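Local coordinates for flagellar hook associated protein type 3 FlgL (Legionella pneumophila subsp. pneumophila, PDB 5YTI) that probably serves as a structural component of the bacterial flagellum, a hook-associated protein of the flagellin family at the junction between hook and filament, at residues A[134-139]-A[180-185]; A[165-170]-A[350-355]; A[78-83]-A[339-344]. One frame throughout, in Å; residues are numbered along the deposited sequence.

Overall arrangement
All three contacts lie along the long helices 49-96 and 316-374, the rod of this flagellin-family protein. Interaction 3 joins those two helices directly and, along the chain, encloses interaction 1, which packs a loop after helix 104-125 onto the short helix 179-184. Their centres are about 13 Å apart and they touch, while both also reach the second subunit. Interaction 2 shares helix 316-374 with interaction 3, with centres about 21 Å apart and no touch, and sets strand 164-168 against that helix farther along the rod. The segments of interaction 2 alternate in sequence with those of interactions 1 and 3. The chain between the two long helices is thus packed back along the rod at separate points.

Interaction 1: A[134-139]-A[180-185]; sequences YMFSGS and DNVFMR
Phe136 and Phe183 meet in a T-shaped (edge-to-face) stack that joins the loop following helix 104-125 to the short helix 179-184, beside the long helices of this flagellin-family fold. The ring planes stand at 74° and the centroids lie 5.3 Å apart. Phe183 supplies the edge: its CE2 comes over one face of Phe136, toward the rim, and approaches CD2 of that ring to 3.6 Å. The opposite face of Phe136 is taken by the side chain of Met135, a selenomethionine, so the ring is held between its own neighbour and the helix. CB of both phenylalanines points toward the other segment, and with CG beside the backbone N (chi1 -65° in Phe136, -62° in Phe183) the rings meet. Val182 adds a looser touch, with its CG2 4.5 Å from CE1 of Phe136. Away from this buried apolar centre the surroundings become polar and the partners belong to the second subunit: Asp180 forms a salt bridge with Arg185 of that subunit, and Arg185 makes the reciprocal one with its Asp180. On the loop side Ser137 folds back on its own turn, its OG donating to Tyr134 O at 3.1 Å from above the carbonyl plane.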
loop_
_atom_site.group_PDB
_atom_site.type_symbol
_atom_site.label_atom_id
_atom_site.label_comp_id
_atom_site.label_asym_id
_atom_site.label_seq_id
_atom_site.Cartn_x
_atom_site.Cartn_y
_atom_site.Cartn_z
ATOM N N TYR A 134 9.413 4.811 22.443
ATOM C CA TYR A 134 8.220 4.465 21.650
ATOM C C TYR A 134 8.394 3.194 20.826
ATOM O O TYR A 134 9.439 3.008 20.235
ATOM C CB TYR A 134 7.849 5.637 20.753
ATOM C CG TYR A 134 7.420 6.848 21.538
ATOM C CD1 TYR A 134 6.126 6.944 22.060
ATOM C CD2 TYR A 134 8.304 7.896 21.775
ATOM C CE1 TYR A 134 5.730 8.057 22.790
ATOM C CE2 TYR A 134 7.921 9.012 22.507
ATOM C CZ TYR A 134 6.636 9.091 23.012
ATOM O OH TYR A 134 6.263 10.205 23.728
HETATM N N MSE A 135 7.388 2.320 20.762
HETATM C CA MSE A 135 7.575 1.052 20.026
HETATM C C MSE A 135 7.540 1.207 18.533
HETATM O O MSE A 135 8.173 0.424 17.825
HETATM C CB MSE A 135 6.688 -0.128 20.456
HETATM C CG MSE A 135 5.185 0.034 20.434
HETATM SE SE MSE A 135 4.290 -1.739 20.622
HETATM C CE MSE A 135 4.708 -2.315 22.467
ATOM N N PHE A 136 6.843 2.212 18.019
ATOM C CA PHE A 136 6.642 2.283 16.575
ATOM C C PHE A 136 7.346 3.468 15.931
ATOM O O PHE A 136 6.958 3.951 14.882
ATOM C CB PHE A 136 5.153 2.349 16.260
ATOM C CG PHE A 136 4.391 1.121 16.650
ATOM C CD1 PHE A 136 4.760 -0.121 16.170
ATOM C CD2 PHE A 136 3.282 1.211 17.465
ATOM C CE1 PHE A 136 4.053 -1.264 16.517
ATOM C CE2 PHE A 136 2.569 0.074 17.808
ATOM C CZ PHE A 136 2.956 -1.166 17.334
ATOM N N SER A 137 8.405 3.931 16.556
ATOM C CA SER A 137 9.079 5.107 16.056
ATOM C C SER A 137 10.336 4.787 15.257
ATOM O O SER A 137 10.893 5.673 14.608
ATOM C CB SER A 137 9.452 5.992 17.227
ATOM O OG SER A 137 10.090 5.207 18.205
ATOM N N GLY A 138 10.789 3.537 15.294
ATOM C CA GLY A 138 12.016 3.154 14.587
ATOM C C GLY A 138 13.231 3.486 15.410
ATOM O O GLY A 138 13.168 3.475 16.612
ATOM N N SER A 139 14.350 3.800 14.782
ATOM C CA SER A 139 15.554 4.098 15.563
ATOM C C SER A 139 15.387 5.328 16.455
ATOM O O SER A 139 16.147 5.486 17.398
ATOM C CB SER A 139 16.745 4.361 14.666
ATOM O OG SER A 139 16.808 5.748 14.403
ATOM N N ASP A 180 5.438 3.959 9.966
ATOM C CA ASP A 180 5.236 4.212 8.545
ATOM C C ASP A 180 4.757 2.929 7.881
ATOM O O ASP A 180 3.870 2.949 7.042
ATOM C CB ASP A 180 6.512 4.719 7.874
ATOM C CG ASP A 180 7.584 3.635 7.770
ATOM O OD1 ASP A 180 7.988 3.107 8.841
ATOM O OD2 ASP A 180 8.004 3.311 6.627
ATOM N N ASN A 181 5.306 1.794 8.288
ATOM C CA ASN A 181 4.794 0.533 7.769
ATOM C C ASN A 181 3.462 0.138 8.400
ATOM O O ASN A 181 2.558 -0.249 7.687
ATOM C CB ASN A 181 5.798 -0.603 7.934
ATOM C CG ASN A 181 5.370 -1.841 7.211
ATOM O OD1 ASN A 181 4.953 -1.791 6.059
ATOM N ND2 ASN A 181 5.416 -2.949 7.889
ATOM N N VAL A 182 3.317 0.246 9.720
ATOM C CA VAL A 182 2.120 -0.300 10.367
ATOM C C VAL A 182 0.866 0.544 10.165
ATOM O O VAL A 182 -0.175 0.011 9.846
ATOM C CB VAL A 182 2.327 -0.518 11.865
ATOM C CG1 VAL A 182 1.042 -1.020 12.487
ATOM C CG2 VAL A 182 3.452 -1.503 12.103
ATOM N N PHE A 183 0.998 1.861 10.301
ATOM C CA PHE A 183 -0.150 2.751 10.343
ATOM C C PHE A 183 -0.338 3.712 9.178
ATOM O O PHE A 183 -1.458 4.107 8.917
ATOM C CB PHE A 183 -0.078 3.574 11.626
ATOM C CG PHE A 183 -0.140 2.747 12.877
ATOM C CD1 PHE A 183 -1.343 2.320 13.369
ATOM C CD2 PHE A 183 1.012 2.421 13.565
ATOM C CE1 PHE A 183 -1.403 1.558 14.524
ATOM C CE2 PHE A 183 0.969 1.662 14.721
ATOM C CZ PHE A 183 -0.241 1.230 15.207
HETATM N N MSE A 184 0.723 4.109 8.482
HETATM C CA MSE A 184 0.602 5.234 7.534
HETATM C C MSE A 184 0.417 4.894 6.071
HETATM O O MSE A 184 -0.368 5.536 5.367
HETATM C CB MSE A 184 1.772 6.197 7.631
HETATM C CG MSE A 184 2.175 6.490 9.076
HETATM SE SE MSE A 184 0.996 7.782 9.994
HETATM C CE MSE A 184 0.989 9.116 8.547
ATOM N N ARG A 185 1.145 3.923 5.557
ATOM C CA ARG A 185 1.097 3.685 4.120
ATOM C C ARG A 185 0.228 2.491 3.823
ATOM O O ARG A 185 0.656 1.356 3.965
ATOM C CB ARG A 185 2.495 3.450 3.582
ATOM C CG ARG A 185 3.527 4.439 4.079
ATOM C CD ARG A 185 3.035 5.868 4.019
ATOM N NE ARG A 185 4.139 6.779 4.294
ATOM C CZ ARG A 185 4.056 8.096 4.158
ATOM N NH1 ARG A 185 2.913 8.652 3.773
ATOM N NH2 ARG A 185 5.111 8.859 4.402
#

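Interaction 2: A[165-170]-A[350-355]; sequences QAVTTS and NQLETA
Val167, Thr168, Leu352 and Ala355 make up an apolar contact between the corner the chain turns at Val167, on strand 164-168, and one side of the long helix 316-374. Methyl-to-methyl packing comes first. Thr168 sets CG2 3.4 Å from Ala355 CB; with OG1 lodged between the backbone N and the carbonyl carbon (chi1 74°), CG2 is left anti to the carbonyl carbon. Val167 turns CG2 to two residues one helical turn apart, 4.0 Å from Leu352 CD2 and 4.2 Å from Ala355 CB. The Val167 and Leu352 side chains cross at about a right angle, and Leu352 bends its end toward the strand although its CB does not point there. A second kind of approach involves the backbone: Val167 O lies 3.7 Å from Ala355 CB, a van der Waals contact. That carbonyl has its polar partner in Asn359, one turn further along the same helix, whose ND2 hydrogen-bonds to it. Val173 of the adjoining strand 171-174 touches both Val167 and Leu352, and Arg66 and Asp70 of helix 49-96 extend the packing. The two segments thus meet through van der Waals contact, which sets no strict direction, while a directional bond comes from Asn359.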
loop_
_atom_site.group_PDB
_atom_site.type_symbol
_atom_site.label_atom_id
_atom_site.label_comp_id
_atom_site.label_asym_id
_atom_site.label_seq_id
_atom_site.Cartn_x
_atom_site.Cartn_y
_atom_site.Cartn_z
ATOM N N GLN A 165 18.749 -8.220 15.748
ATOM C CA GLN A 165 19.480 -8.688 16.908
ATOM C C GLN A 165 19.978 -10.105 16.737
ATOM O O GLN A 165 19.205 -11.002 16.352
ATOM C CB GLN A 165 18.597 -8.631 18.123
ATOM C CG GLN A 165 18.392 -7.222 18.590
ATOM C CD GLN A 165 18.621 -7.109 20.062
ATOM O OE1 GLN A 165 19.657 -6.599 20.471
ATOM N NE2 GLN A 165 17.678 -7.631 20.877
ATOM N N ALA A 166 21.275 -10.289 17.021
ATOM C CA ALA A 166 21.901 -11.603 17.005
ATOM C C ALA A 166 21.262 -12.442 18.115
ATOM O O ALA A 166 21.285 -12.040 19.284
ATOM C CB ALA A 166 23.403 -11.476 17.220
ATOM N N VAL A 167 20.654 -13.573 17.733
ATOM C CA VAL A 167 20.063 -14.534 18.675
ATOM C C VAL A 167 20.561 -15.978 18.464
ATOM O O VAL A 167 20.138 -16.894 19.175
ATOM C CB VAL A 167 18.520 -14.476 18.618
ATOM C CG1 VAL A 167 18.037 -13.087 18.995
ATOM C CG2 VAL A 167 17.990 -14.821 17.236
ATOM N N THR A 168 21.421 -16.165 17.451
ATOM C CA THR A 168 22.337 -17.317 17.293
ATOM C C THR A 168 23.557 -16.775 16.531
ATOM O O THR A 168 23.644 -15.560 16.325
ATOM C CB THR A 168 21.716 -18.505 16.515
ATOM O OG1 THR A 168 21.642 -18.196 15.109
ATOM C CG2 THR A 168 20.328 -18.891 17.067
ATOM N N THR A 169 24.481 -17.637 16.089
ATOM C CA THR A 169 25.758 -17.150 15.490
ATOM C C THR A 169 25.598 -16.508 14.109
ATOM O O THR A 169 26.468 -15.743 13.649
ATOM C CB THR A 169 26.829 -18.255 15.354
ATOM O OG1 THR A 169 26.614 -19.271 16.335
ATOM C CG2 THR A 169 28.242 -17.652 15.521
ATOM N N SER A 170 24.487 -16.828 13.456
ATOM C CA SER A 170 24.275 -16.409 12.089
ATOM C C SER A 170 22.808 -16.090 11.822
ATOM O O SER A 170 22.366 -16.123 10.674
ATOM C CB SER A 170 24.737 -17.531 11.169
ATOM O OG SER A 170 24.004 -18.698 11.488
ATOM N N ASN A 350 8.592 -17.754 15.635
ATOM C CA ASN A 350 8.915 -19.154 15.345
ATOM C C ASN A 350 10.418 -19.277 15.045
ATOM O O ASN A 350 11.023 -20.318 15.318
ATOM C CB ASN A 350 8.030 -19.759 14.242
ATOM C CG ASN A 350 6.658 -20.211 14.760
ATOM O OD1 ASN A 350 6.534 -20.824 15.826
ATOM N ND2 ASN A 350 5.620 -19.918 13.992
ATOM N N GLN A 351 11.027 -18.208 14.520
ATOM C CA GLN A 351 12.504 -18.157 14.363
ATOM C C GLN A 351 13.208 -18.161 15.738
ATOM O O GLN A 351 14.295 -18.709 15.871
ATOM C CB GLN A 351 12.958 -16.934 13.514
ATOM C CG GLN A 351 12.928 -17.147 11.988
ATOM C CD GLN A 351 13.660 -16.062 11.194
ATOM O OE1 GLN A 351 13.398 -14.858 11.351
ATOM N NE2 GLN A 351 14.592 -16.491 10.335
ATOM N N LEU A 352 12.567 -17.557 16.741
ATOM C CA LEU A 352 13.114 -17.460 18.087
ATOM C C LEU A 352 12.982 -18.751 18.859
ATOM O O LEU A 352 13.968 -19.223 19.416
ATOM C CB LEU A 352 12.452 -16.334 18.876
ATOM C CG LEU A 352 12.668 -14.918 18.313
ATOM C CD1 LEU A 352 11.857 -13.881 19.085
ATOM C CD2 LEU A 352 14.150 -14.556 18.306
ATOM N N GLU A 353 11.791 -19.338 18.903
ATOM C CA GLU A 353 11.651 -20.635 19.560
ATOM C C GLU A 353 12.580 -21.656 18.848
ATOM O O GLU A 353 13.066 -22.601 19.466
ATOM C CB GLU A 353 10.172 -21.099 19.690
ATOM C CG GLU A 353 9.283 -20.231 20.615
ATOM C CD GLU A 353 9.689 -20.192 22.117
ATOM O OE1 GLU A 353 8.780 -20.068 22.965
ATOM O OE2 GLU A 353 10.887 -20.247 22.490
ATOM N N THR A 354 12.886 -21.433 17.576
ATOM C CA THR A 354 13.978 -22.174 16.926
ATOM C C THR A 354 15.342 -21.929 17.583
ATOM O O THR A 354 16.084 -22.876 17.856
ATOM C CB THR A 354 14.082 -21.828 15.428
ATOM O OG1 THR A 354 13.614 -22.941 14.675
ATOM C CG2 THR A 354 15.532 -21.490 14.989
ATOM N N ALA A 355 15.670 -20.660 17.815
ATOM C CA ALA A 355 16.954 -20.284 18.376
ATOM C C ALA A 355 17.163 -20.752 19.842
ATOM O O ALA A 355 18.290 -21.042 20.232
ATOM C CB ALA A 355 17.140 -18.780 18.251
#

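Interaction 3: A[78-83]-A[339-344]; sequences GILSNA and LSVQSD
Leu80 reaches across to Val341 between the two long helices 49-96 and 316-374, which run antiparallel here, their short segments at 158° with axes 10.3 Å apart. The first shell is small. Leu80 brings CD1 to Val341 CG1 at 3.5 Å, the two side chains crossing at about a right angle, and the same methyl lies 4.1 Å from Val341 CB. Beside this apolar pair, Gln342 reaches toward the facing helix, its CG 4.2 Å from Leu80 CB and its NE2 3.9 Å from Ser81 CA. The amide makes no hydrogen bond to segment 78-83; its NE2 has a weak one to Glu77, just ahead on helix 49-96.

Side-chain shape puts these groups in place. CG of Gln342 is anti to its carbonyl carbon and the chain is extended past it (chi2 172°), which carries the amide to the facing helix even though CB starts off at an angle to it. In Val341, CG1 is anti to the backbone N (chi1 177°), and it is this branch that meets Leu80. Regular helical bonds hold both backbones behind the side chains. Among them, Leu339 O takes two donors from Ser343, N at 2.7 Å and OG at 3.1 Å, arriving from opposite faces of the carbonyl plane.

Further out, Ser340 and Ser343 are hydrogen-bonded to Ala291 and Asn223 of the second subunit. Within the chain, Ile79 and Ala83 face helix 104-125 through Tyr124, while Leu80 also touches Val182 and Val341 touches Asn181, both on helix 179-184, which packs alongside the helix pair.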
loop_
_atom_site.group_PDB
_atom_site.type_symbol
_atom_site.label_atom_id
_atom_site.label_comp_id
_atom_site.label_asym_id
_atom_site.label_seq_id
_atom_site.Cartn_x
_atom_site.Cartn_y
_atom_site.Cartn_z
ATOM N N GLY A 78 0.293 -7.765 21.179
ATOM C CA GLY A 78 -0.905 -7.382 21.952
ATOM C C GLY A 78 -1.452 -5.995 21.666
ATOM O O GLY A 78 -2.662 -5.759 21.781
ATOM N N ILE A 79 -0.549 -5.080 21.310
ATOM C CA ILE A 79 -0.925 -3.750 20.853
ATOM C C ILE A 79 -1.533 -3.820 19.452
ATOM O O ILE A 79 -2.613 -3.281 19.220
ATOM C CB ILE A 79 0.272 -2.783 20.876
ATOM C CG1 ILE A 79 0.726 -2.539 22.331
ATOM C CG2 ILE A 79 -0.076 -1.473 20.174
ATOM C CD1 ILE A 79 -0.302 -1.858 23.225
ATOM N N LEU A 80 -0.866 -4.498 18.529
ATOM C CA LEU A 80 -1.463 -4.770 17.232
ATOM C C LEU A 80 -2.799 -5.480 17.390
ATOM O O LEU A 80 -3.774 -5.096 16.754
ATOM C CB LEU A 80 -0.532 -5.593 16.350
ATOM C CG LEU A 80 0.661 -4.802 15.821
ATOM C CD1 LEU A 80 1.380 -5.570 14.733
ATOM C CD2 LEU A 80 0.280 -3.448 15.254
ATOM N N SER A 81 -2.854 -6.494 18.248
ATOM C CA SER A 81 -4.112 -7.225 18.549
ATOM C C SER A 81 -5.285 -6.310 19.014
ATOM O O SER A 81 -6.437 -6.442 18.535
ATOM C CB SER A 81 -3.791 -8.287 19.602
ATOM O OG SER A 81 -4.935 -8.881 20.168
ATOM N N ASN A 82 -4.959 -5.399 19.949
ATOM C CA ASN A 82 -5.865 -4.309 20.400
ATOM C C ASN A 82 -6.341 -3.456 19.218
ATOM O O ASN A 82 -7.496 -3.060 19.138
ATOM C CB ASN A 82 -5.157 -3.332 21.377
ATOM C CG ASN A 82 -4.898 -3.907 22.759
ATOM O OD1 ASN A 82 -5.613 -4.786 23.237
ATOM N ND2 ASN A 82 -3.857 -3.391 23.417
ATOM N N ALA A 83 -5.405 -3.128 18.340
ATOM C CA ALA A 83 -5.669 -2.241 17.256
ATOM C C ALA A 83 -6.564 -2.908 16.226
ATOM O O ALA A 83 -7.289 -2.220 15.479
ATOM C CB ALA A 83 -4.370 -1.807 16.621
ATOM N N LEU A 339 -2.973 -7.592 9.991
ATOM C CA LEU A 339 -2.807 -9.031 10.009
ATOM C C LEU A 339 -1.496 -9.486 9.340
ATOM O O LEU A 339 -0.923 -10.484 9.767
ATOM C CB LEU A 339 -3.999 -9.726 9.342
ATOM C CG LEU A 339 -3.943 -11.255 9.285
ATOM C CD1 LEU A 339 -3.818 -11.892 10.671
ATOM C CD2 LEU A 339 -5.178 -11.789 8.572
ATOM N N SER A 340 -1.017 -8.792 8.301
ATOM C CA SER A 340 0.210 -9.240 7.639
ATOM C C SER A 340 1.385 -8.877 8.507
ATOM O O SER A 340 2.356 -9.626 8.585
ATOM C CB SER A 340 0.376 -8.701 6.214
ATOM O OG SER A 340 0.750 -7.332 6.168
ATOM N N VAL A 341 1.297 -7.740 9.186
ATOM C CA VAL A 341 2.315 -7.404 10.175
ATOM C C VAL A 341 2.273 -8.431 11.291
ATOM O O VAL A 341 3.302 -8.859 11.733
ATOM C CB VAL A 341 2.168 -5.982 10.747
ATOM C CG1 VAL A 341 3.208 -5.725 11.810
ATOM C CG2 VAL A 341 2.327 -4.934 9.655
ATOM N N GLN A 342 1.098 -8.855 11.723
ATOM C CA GLN A 342 1.008 -9.930 12.730
ATOM C C GLN A 342 1.589 -11.229 12.223
ATOM O O GLN A 342 2.316 -11.895 12.943
ATOM C CB GLN A 342 -0.433 -10.199 13.175
ATOM C CG GLN A 342 -1.033 -9.100 14.018
ATOM C CD GLN A 342 -2.489 -9.329 14.255
ATOM O OE1 GLN A 342 -3.262 -9.473 13.314
ATOM N NE2 GLN A 342 -2.880 -9.357 15.518
ATOM N N SER A 343 1.257 -11.610 10.995
ATOM C CA SER A 343 1.797 -12.858 10.455
ATOM C C SER A 343 3.326 -12.759 10.440
ATOM O O SER A 343 3.980 -13.710 10.824
ATOM C CB SER A 343 1.222 -13.193 9.069
ATOM O OG SER A 343 -0.186 -13.451 9.140
ATOM N N ASP A 344 3.877 -11.602 10.043
ATOM C CA ASP A 344 5.335 -11.390 10.009
ATOM C C ASP A 344 5.983 -11.621 11.388
ATOM O O ASP A 344 7.069 -12.190 11.514
ATOM C CB ASP A 344 5.693 -9.968 9.537
ATOM C CG ASP A 344 7.174 -9.831 9.162
ATOM O OD1 ASP A 344 7.550 -10.385 8.102
ATOM O OD2 ASP A 344 7.965 -9.187 9.894
#